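Local coordinates for beta-N-acetylglucosaminidase-like protein Glycoside hydrolase family 20 (Flavobacterium johnsoniae, PDB 6YHH) that probably acts as a family 20 beta-N-acetylhexosaminidase, hydrolysing terminal N-acetylglucosamine from fragments of chitin, at residues L167-A171 with Y219-I225; N318-D324 with N341-Q345; L396-K401 with P430-L435. One frame throughout, in Å; residues are numbered along the deposited sequence.

Interaction 1 of 3, residues L167-A171 with Y219-I225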
loop_
_atom_site.group_PDB
_atom_site.type_symbol
_atom_site.label_atom_id
_atom_site.label_comp_id
_atom_site.label_asym_id
_atom_site.label_seq_id
_atom_site.Cartn_x
_atom_site.Cartn_y
_atom_site.Cartn_z
ATOM N N LEU A 167 -1.241 -2.609 12.837
ATOM C CA LEU A 167 -1.546 -3.608 13.833
ATOM C C LEU A 167 -0.617 -4.800 13.624
ATOM O O LEU A 167 -0.085 -5.360 14.611
ATOM C CB LEU A 167 -3.025 -4.043 13.731
ATOM C CG LEU A 167 -3.960 -2.994 14.296
ATOM C CD1 LEU A 167 -5.446 -3.253 13.895
ATOM C CD2 LEU A 167 -3.816 -2.820 15.798
ATOM N N ASP A 168 -0.354 -5.219 12.369
ATOM C CA ASP A 168 0.629 -6.305 12.164
ATOM C C ASP A 168 2.007 -5.904 12.678
ATOM O O ASP A 168 2.709 -6.751 13.263
ATOM C CB ASP A 168 0.700 -6.692 10.691
ATOM C CG ASP A 168 -0.563 -7.441 10.228
ATOM O OD1 ASP A 168 -0.828 -8.513 10.833
ATOM O OD2 ASP A 168 -1.204 -7.000 9.307
ATOM N N ALA A 169 2.408 -4.658 12.440
ATOM C CA ALA A 169 3.736 -4.213 12.860
ATOM C C ALA A 169 3.820 -4.236 14.427
ATOM O O ALA A 169 4.882 -4.563 15.027
ATOM C CB ALA A 169 4.080 -2.848 12.334
ATOM N N LEU A 170 2.752 -3.786 15.063
ATOM C CA LEU A 170 2.675 -3.772 16.557
ATOM C C LEU A 170 2.884 -5.226 17.066
ATOM O O LEU A 170 3.746 -5.454 17.887
ATOM C CB LEU A 170 1.345 -3.254 17.101
ATOM C CG LEU A 170 1.137 -1.737 16.992
ATOM C CD1 LEU A 170 -0.127 -1.359 17.752
ATOM C CD2 LEU A 170 2.248 -0.828 17.282
ATOM N N ALA A 171 2.180 -6.164 16.466
ATOM C CA ALA A 171 2.400 -7.560 16.890
ATOM C C ALA A 171 3.800 -8.024 16.661
ATOM O O ALA A 171 4.361 -8.740 17.472
ATOM C CB ALA A 171 1.355 -8.498 16.286
ATOM N N TYR A 219 -9.517 -7.806 14.044
ATOM C CA TYR A 219 -8.207 -7.982 13.416
ATOM C C TYR A 219 -7.160 -7.808 14.505
ATOM O O TYR A 219 -6.185 -8.569 14.602
ATOM C CB TYR A 219 -8.042 -6.894 12.334
ATOM C CG TYR A 219 -6.874 -7.013 11.439
ATOM C CD1 TYR A 219 -5.649 -6.520 11.785
ATOM C CD2 TYR A 219 -6.996 -7.614 10.176
ATOM C CE1 TYR A 219 -4.568 -6.617 10.918
ATOM C CE2 TYR A 219 -5.938 -7.743 9.315
ATOM C CZ TYR A 219 -4.715 -7.212 9.657
ATOM O OH TYR A 219 -3.629 -7.343 8.782
ATOM N N ALA A 220 -7.352 -6.798 15.331
ATOM C CA ALA A 220 -6.430 -6.512 16.454
ATOM C C ALA A 220 -6.408 -7.685 17.472
ATOM O O ALA A 220 -5.382 -8.107 17.963
ATOM C CB ALA A 220 -6.771 -5.219 17.177
ATOM N N ASP A 221 -7.575 -8.146 17.816
ATOM C CA ASP A 221 -7.803 -9.231 18.841
ATOM C C ASP A 221 -7.127 -10.506 18.371
ATOM O O ASP A 221 -6.395 -11.148 19.146
ATOM C CB ASP A 221 -9.364 -9.394 19.026
ATOM C CG ASP A 221 -9.747 -10.528 19.945
ATOM O OD1 ASP A 221 -9.046 -11.594 19.916
ATOM O OD2 ASP A 221 -10.797 -10.320 20.618
ATOM N N GLU A 222 -7.254 -10.818 17.094
ATOM C CA GLU A 222 -6.580 -11.937 16.506
ATOM C C GLU A 222 -5.073 -11.838 16.678
ATOM O O GLU A 222 -4.393 -12.851 16.715
ATOM C CB GLU A 222 -6.940 -12.086 15.005
ATOM C CG GLU A 222 -8.345 -12.606 14.765
ATOM C CD GLU A 222 -8.462 -14.109 14.979
ATOM O OE1 GLU A 222 -8.032 -14.848 14.090
ATOM O OE2 GLU A 222 -8.909 -14.516 16.070
ATOM N N ARG A 223 -4.568 -10.597 16.767
ATOM C CA ARG A 223 -3.112 -10.366 16.902
ATOM C C ARG A 223 -2.698 -9.963 18.282
ATOM O O ARG A 223 -1.551 -9.545 18.528
ATOM C CB ARG A 223 -2.740 -9.294 15.861
ATOM C CG ARG A 223 -2.761 -9.878 14.470
ATOM C CD ARG A 223 -2.968 -8.794 13.364
ATOM N NE ARG A 223 -3.043 -9.312 12.016
ATOM C CZ ARG A 223 -4.109 -9.933 11.499
ATOM N NH1 ARG A 223 -5.253 -10.064 12.172
ATOM N NH2 ARG A 223 -4.081 -10.385 10.276
ATOM N N GLY A 224 -3.560 -10.239 19.286
ATOM C CA GLY A 224 -3.263 -10.014 20.678
ATOM C C GLY A 224 -3.244 -8.590 21.203
ATOM O O GLY A 224 -2.658 -8.296 22.270
ATOM N N ILE A 225 -3.909 -7.722 20.450
ATOM C CA ILE A 225 -3.899 -6.258 20.677
ATOM C C ILE A 225 -5.259 -5.703 21.151
ATOM O O ILE A 225 -6.302 -5.970 20.566
ATOM C CB ILE A 225 -3.440 -5.571 19.375
ATOM C CG1 ILE A 225 -2.001 -6.044 18.988
ATOM C CG2 ILE A 225 -3.528 -4.043 19.494
ATOM C CD1 ILE A 225 -1.698 -5.755 17.536
HETATM O O HOH W 1 -1.919 -9.929 8.354
#

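Interaction 2 of 3, residues N318-D324 with N341-Q345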
loop_
_atom_site.group_PDB
_atom_site.type_symbol
_atom_site.label_atom_id
_atom_site.label_comp_id
_atom_site.label_asym_id
_atom_site.label_seq_id
_atom_site.Cartn_x
_atom_site.Cartn_y
_atom_site.Cartn_z
ATOM N N ASN A 318 -7.371 22.412 26.818
ATOM C CA ASN A 318 -8.444 23.386 26.936
ATOM C C ASN A 318 -7.762 24.662 27.457
ATOM O O ASN A 318 -7.427 24.717 28.632
ATOM C CB ASN A 318 -9.489 22.859 27.886
ATOM C CG ASN A 318 -10.563 23.904 28.190
ATOM O OD1 ASN A 318 -10.663 24.912 27.538
ATOM N ND2 ASN A 318 -11.350 23.622 29.185
ATOM N N GLU A 319 -7.540 25.649 26.636
ATOM C CA GLU A 319 -6.893 26.853 27.213
ATOM C C GLU A 319 -7.827 27.793 27.957
ATOM O O GLU A 319 -7.413 28.755 28.616
ATOM C CB GLU A 319 -6.182 27.578 26.105
ATOM C CG GLU A 319 -4.927 26.804 25.756
ATOM C CD GLU A 319 -4.108 27.477 24.676
ATOM O OE1 GLU A 319 -2.901 27.255 24.742
ATOM O OE2 GLU A 319 -4.663 28.210 23.772
ATOM N N GLY A 320 -9.109 27.494 27.899
ATOM C CA GLY A 320 -9.972 28.039 28.897
ATOM C C GLY A 320 -10.527 29.454 28.549
ATOM O O GLY A 320 -11.321 29.980 29.326
ATOM N N LYS A 321 -10.203 29.994 27.390
ATOM C CA LYS A 321 -10.594 31.401 27.064
ATOM C C LYS A 321 -12.105 31.566 26.914
ATOM O O LYS A 321 -12.679 32.511 27.490
ATOM C CB LYS A 321 -9.840 31.944 25.873
ATOM C CG LYS A 321 -8.305 32.118 26.030
ATOM C CD LYS A 321 -7.828 32.749 27.316
ATOM C CE LYS A 321 -6.335 33.108 27.342
ATOM N NZ LYS A 321 -5.914 33.204 28.797
ATOM N N ASP A 322 -12.775 30.671 26.183
ATOM C CA ASP A 322 -14.233 30.776 26.098
ATOM C C ASP A 322 -14.907 30.533 27.444
ATOM O O ASP A 322 -15.920 31.214 27.797
ATOM C CB ASP A 322 -14.776 29.823 25.057
ATOM C CG ASP A 322 -14.436 30.220 23.623
ATOM O OD1 ASP A 322 -13.872 31.326 23.318
ATOM O OD2 ASP A 322 -14.810 29.390 22.724
ATOM N N TRP A 323 -14.383 29.592 28.225
ATOM C CA TRP A 323 -14.895 29.380 29.574
ATOM C C TRP A 323 -14.803 30.648 30.428
ATOM O O TRP A 323 -15.800 31.014 31.077
ATOM C CB TRP A 323 -14.215 28.203 30.231
ATOM C CG TRP A 323 -14.655 26.865 29.675
ATOM C CD1 TRP A 323 -15.388 26.626 28.559
ATOM C CD2 TRP A 323 -14.331 25.580 30.235
ATOM N NE1 TRP A 323 -15.547 25.237 28.391
ATOM C CE2 TRP A 323 -14.933 24.596 29.429
ATOM C CE3 TRP A 323 -13.591 25.183 31.338
ATOM C CZ2 TRP A 323 -14.833 23.245 29.722
ATOM C CZ3 TRP A 323 -13.504 23.861 31.669
ATOM C CH2 TRP A 323 -14.082 22.890 30.839
ATOM N N ASP A 324 -13.638 31.279 30.426
ATOM C CA ASP A 324 -13.390 32.511 31.203
ATOM C C ASP A 324 -14.377 33.613 30.812
ATOM O O ASP A 324 -14.759 34.421 31.659
ATOM C CB ASP A 324 -11.974 32.980 30.949
ATOM C CG ASP A 324 -10.920 32.136 31.583
ATOM O OD1 ASP A 324 -11.177 31.294 32.448
ATOM O OD2 ASP A 324 -9.746 32.397 31.170
ATOM N N ASN A 341 -10.363 26.419 35.916
ATOM C CA ASN A 341 -10.809 25.677 34.716
ATOM C C ASN A 341 -10.502 24.196 34.855
ATOM O O ASN A 341 -11.302 23.373 34.419
ATOM C CB ASN A 341 -10.282 26.319 33.430
ATOM C CG ASN A 341 -11.031 27.586 33.081
ATOM O OD1 ASN A 341 -12.210 27.743 33.373
ATOM N ND2 ASN A 341 -10.353 28.490 32.495
ATOM N N HIS A 342 -9.299 23.853 35.334
ATOM C CA HIS A 342 -8.978 22.435 35.497
ATOM C C HIS A 342 -9.945 21.744 36.464
ATOM O O HIS A 342 -10.362 20.609 36.201
ATOM C CB HIS A 342 -7.532 22.270 35.959
ATOM C CG HIS A 342 -6.550 22.445 34.845
ATOM N ND1 HIS A 342 -6.891 22.235 33.531
ATOM C CD2 HIS A 342 -5.238 22.780 34.846
ATOM C CE1 HIS A 342 -5.832 22.446 32.766
ATOM N NE2 HIS A 342 -4.814 22.762 33.543
ATOM N N GLU A 343 -10.341 22.421 37.548
ATOM C CA GLU A 343 -11.342 21.840 38.466
ATOM C C GLU A 343 -12.672 21.645 37.763
ATOM O O GLU A 343 -13.346 20.607 37.940
ATOM C CB GLU A 343 -11.534 22.716 39.730
ATOM C CG GLU A 343 -10.307 22.630 40.622
ATOM C CD GLU A 343 -10.460 23.507 41.874
ATOM O OE1 GLU A 343 -11.534 24.084 42.133
ATOM O OE2 GLU A 343 -9.567 23.423 42.686
ATOM N N LEU A 344 -13.044 22.619 36.945
ATOM C CA LEU A 344 -14.289 22.484 36.213
ATOM C C LEU A 344 -14.235 21.366 35.173
ATOM O O LEU A 344 -15.194 20.619 34.928
ATOM C CB LEU A 344 -14.627 23.818 35.575
ATOM C CG LEU A 344 -15.810 23.894 34.597
ATOM C CD1 LEU A 344 -17.086 23.422 35.224
ATOM C CD2 LEU A 344 -15.979 25.302 34.039
ATOM N N GLN A 345 -13.071 21.245 34.529
ATOM C CA GLN A 345 -12.886 20.185 33.538
ATOM C C GLN A 345 -12.870 18.808 34.198
ATOM O O GLN A 345 -13.395 17.832 33.641
ATOM C CB GLN A 345 -11.619 20.405 32.721
ATOM C CG GLN A 345 -11.585 19.512 31.501
ATOM C CD GLN A 345 -10.260 19.602 30.750
ATOM O OE1 GLN A 345 -9.690 20.652 30.612
ATOM N NE2 GLN A 345 -9.784 18.485 30.279
HETATM O O HOH W 2 -7.213 20.756 29.328
#

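Interaction 3 of 3, residues L396-K401 with P430-L435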
loop_
_atom_site.group_PDB
_atom_site.type_symbol
_atom_site.label_atom_id
_atom_site.label_comp_id
_atom_site.label_asym_id
_atom_site.label_seq_id
_atom_site.Cartn_x
_atom_site.Cartn_y
_atom_site.Cartn_z
ATOM N N LEU A 396 3.712 12.068 35.681
ATOM C CA LEU A 396 3.518 10.665 35.939
ATOM C C LEU A 396 3.856 10.368 37.405
ATOM O O LEU A 396 3.119 9.651 38.069
ATOM C CB LEU A 396 4.373 9.793 35.003
ATOM C CG LEU A 396 4.458 8.307 35.260
ATOM C CD1 LEU A 396 4.732 7.501 34.027
ATOM C CD2 LEU A 396 5.546 7.944 36.299
ATOM N N VAL A 397 4.989 10.886 37.828
ATOM C CA VAL A 397 5.431 10.766 39.255
ATOM C C VAL A 397 4.340 11.272 40.152
ATOM O O VAL A 397 3.884 10.572 41.078
ATOM C CB VAL A 397 6.676 11.559 39.508
ATOM C CG1 VAL A 397 6.935 11.563 41.022
ATOM C CG2 VAL A 397 7.838 10.904 38.779
ATOM N N ASP A 398 3.855 12.459 39.874
ATOM C CA ASP A 398 2.757 13.031 40.692
ATOM C C ASP A 398 1.469 12.200 40.713
ATOM O O ASP A 398 0.826 12.051 41.730
ATOM C CB ASP A 398 2.463 14.471 40.279
ATOM C CG ASP A 398 3.662 15.426 40.514
ATOM O OD1 ASP A 398 4.669 15.011 41.133
ATOM O OD2 ASP A 398 3.634 16.590 40.022
ATOM N N ALA A 399 1.057 11.670 39.570
ATOM C CA ALA A 399 -0.136 10.904 39.490
ATOM C C ALA A 399 -0.016 9.589 40.239
ATOM O O ALA A 399 -0.929 9.204 40.964
ATOM C CB ALA A 399 -0.478 10.594 38.022
ATOM N N VAL A 400 1.093 8.895 40.103
ATOM C CA VAL A 400 1.166 7.564 40.777
ATOM C C VAL A 400 1.280 7.767 42.296
ATOM O O VAL A 400 0.704 6.955 43.014
ATOM C CB VAL A 400 2.264 6.629 40.268
ATOM C CG1 VAL A 400 1.944 6.256 38.805
ATOM C CG2 VAL A 400 3.677 7.145 40.441
ATOM N N LYS A 401 1.973 8.833 42.710
ATOM C CA LYS A 401 2.015 9.147 44.188
ATOM C C LYS A 401 0.633 9.460 44.744
ATOM O O LYS A 401 0.331 9.178 45.951
ATOM C CB LYS A 401 3.039 10.200 44.553
ATOM C CG LYS A 401 4.439 9.681 44.323
ATOM C CD LYS A 401 5.498 10.697 44.704
ATOM C CE LYS A 401 6.852 10.001 44.742
ATOM N NZ LYS A 401 7.845 10.890 45.394
ATOM N N PRO A 430 10.422 6.512 36.545
ATOM C CA PRO A 430 11.249 7.693 36.846
ATOM C C PRO A 430 12.453 7.331 37.720
ATOM O O PRO A 430 12.408 6.312 38.460
ATOM C CB PRO A 430 10.292 8.602 37.640
ATOM C CG PRO A 430 9.361 7.628 38.347
ATOM C CD PRO A 430 9.176 6.482 37.348
ATOM N N LYS A 431 13.513 8.137 37.580
ATOM C CA LYS A 431 14.732 8.083 38.440
ATOM C C LYS A 431 14.550 8.995 39.667
ATOM O O LYS A 431 13.807 9.993 39.625
ATOM C CB LYS A 431 15.989 8.523 37.658
ATOM N N GLY A 432 15.194 8.606 40.765
ATOM C CA GLY A 432 15.182 9.367 42.016
ATOM C C GLY A 432 13.848 9.869 42.557
ATOM O O GLY A 432 13.813 10.958 43.157
ATOM N N ALA A 433 12.763 9.094 42.372
ATOM C CA ALA A 433 11.451 9.446 42.936
ATOM C C ALA A 433 11.092 8.624 44.214
ATOM O O ALA A 433 9.981 8.747 44.773
ATOM C CB ALA A 433 10.372 9.305 41.855
ATOM N N ASP A 434 12.027 7.797 44.687
ATOM C CA ASP A 434 11.761 6.937 45.848
ATOM C C ASP A 434 10.284 6.504 45.793
ATOM O O ASP A 434 9.548 6.644 46.784
ATOM C CB ASP A 434 12.101 7.633 47.197
ATOM N N LEU A 435 9.858 5.984 44.633
ATOM C CA LEU A 435 8.573 5.300 44.525
ATOM C C LEU A 435 8.452 4.014 45.333
ATOM O O LEU A 435 9.333 3.146 45.292
ATOM C CB LEU A 435 8.274 4.907 43.071
ATOM C CG LEU A 435 8.031 5.965 41.998
ATOM C CD1 LEU A 435 7.324 5.285 40.828
ATOM C CD2 LEU A 435 7.150 7.059 42.590
#

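Interaction 1 of 3, residues L167-A171 with Y219-I225
Two neighbouring outer helices of the catalytic (beta/alpha)8 barrel, 160-172 and 210-222, are joined where Asp168 is held by Tyr219 and Arg223, beside a layer of apolar side chains. The two carboxylate oxygens share the work. Tyr219 OH donates to Asp168 OD2 over 2.5 Å, and Arg223 NE makes a salt bridge to Asp168 OD1 at 2.6 Å, with an N-H...O angle of 158°. OD1 is met from above the carboxylate plane, OD2 on its syn side, 21° out of that plane; with one partner on each oxygen, the carboxylate is restrained from turning about chi2. Arg223 is steadied: NH1 donates to the backbone Tyr219 O and lies 3.4 Å above the plane of the Tyr219 ring, over its centre. With CG of Tyr219 anti to the backbone N (chi1 -171°), the ring reaches across so that its hydroxyl meets Asp168 while CD1 touches Leu167 CD1.

Apolar contacts continue along the interface toward Ile225. Leu167 packs on Ala220 CB and, through CD2, on Ile225 CG2; Phe178 of strand 177-184 touches both Leu167 and Ile225. A Schellman motif with Gly224 as C-prime residue, at positive phi, ends helix 210-222 and turns the chain so that Ile225 points back at helix 160-172. There its CD1 comes to 3.4 Å from the backbone Leu167 O, with Leu170 CB 4.0 Å from the same methyl.

Interaction 2 of 3, residues N318-D324 with N341-Q345
Asn341 and Asp324 make the direct polar link between the two segments. Asn341 ND2 donates to Asp324 OD1 at 2.9 Å, with an N-H...O angle of 156°; the carboxylate and amide planes lie only 22° apart, yet the nitrogen approaches from above the carboxylate plane. Gly320, at the N-cap of helix 321-325, passes close to this amide, its O 3.6 Å from Asn341 ND2; a CB on Gly320 would clash with that nitrogen, and the backbone angles by themselves call for glycine. A second, indirect link runs through water 2, which donates to Gln345 OE1 and accepts from Asn318 N, while Gln345 NE2 is bound to Gly315 O.

The packing centres on Trp323. Asn318 ND2 lies 3.2 Å above one face of the indole, offset toward its rim, and Leu344 CD2 is on the other side of the ring plane, 3.6 Å from Trp323 CE3. At the indole edge stand Asn341 OD1, 3.5 Å from CE3, and the backbone Asn341 O, 3.6 Å from CZ3. Gln345 CB touches CH2, and the pyrrole N-H, Trp323 NE1, bonds to Leu284 O. The indole is thus gripped on both faces, and the bond from NE1 limits its turning about the CB-CG bond. Exchanging Asn341 for an alanine would probably leave Asp324 OD1 without its amide donor and open a gap beside Trp323 CE3.

Together these contacts dock helix 341-358 on short helix 321-325 and the turn before it, which starts at Asn318, just after Glu317, the predicted proton donor, in the loop that follows strand 310-312. That is where a (beta/alpha)8 barrel of glycoside hydrolase family 20 places its acid: in the loop at the C-terminal end of a barrel strand.

Interaction 3 of 3, residues L396-K401 with P430-L435
The pyrrolidine of Pro430 is the one side-chain ring in this contact, and it meets the helix through its rim carbons. CB and CG both lie 3.6 Å from Val397 CG2, which touches the ring along that bond, while Pro430 CD is 4.1 Å from Leu396 CD2, so two consecutive helix residues share the proline. The other flat group is the peptide carbonyl of Ala433. Lys401 NZ donates to Ala433 O at 3.1 Å, at a C=O...N angle of 141° and tilted 22° from the carbonyl plane.

Lys401 reaches the carbonyl stretched out: CG lies anti to the carbonyl carbon of its own backbone (chi1 -67°) and the chain stays extended beyond it. On the way the lysine lends its aliphatic part to the packing, CE lying 3.7 Å from Leu435 CD2. The same leucine methyls meet Val400 CG2, at 4.1 Å from CD2. Between Leu435 and Pro430, Ala433 CB makes a looser approach to Val397 CG1. The loop thus lays Pro430, Ala433 and Leu435 against the helix, and Gly432, at positive phi, turns the chain between Pro430 and Ala433.

Helix 394-401 is the helix of a beta-alpha-beta crossover between strands 379-382 and 406-408 of the (beta/alpha)8 barrel, with Leu396 and Val400 both resting on Thr406. Ile443 of strand 443-450 touches both sides of the contact: Leu396 and Val400 on the helix, Pro430 and Leu435 on the loop. Arg442 NH1 bonds to Val400 O, and helix 437-441 continues the loop, bringing Glu439 against Lys401.

Overall arrangement
From the N terminus, the three contacts follow one another in series, none enclosing or crossing another, and all lie in the catalytic barrel. Interaction 1 closes a 47-residue excursion that includes strand 177-184, tying helix 160-172 to the end of helix 210-222. Interaction 2 closes a shorter loop of 16 residues holding helix 327-335, and secures the chain just after the predicted proton donor to helix 341-358. Interaction 3 closes 28 residues containing strand 406-408, and holds a loop before helix 437-441 on helix 394-401. They do not touch: interactions 2 and 3 have nearest atoms about 12 Å apart, and the centres of 1 and 2 lie 38 Å apart.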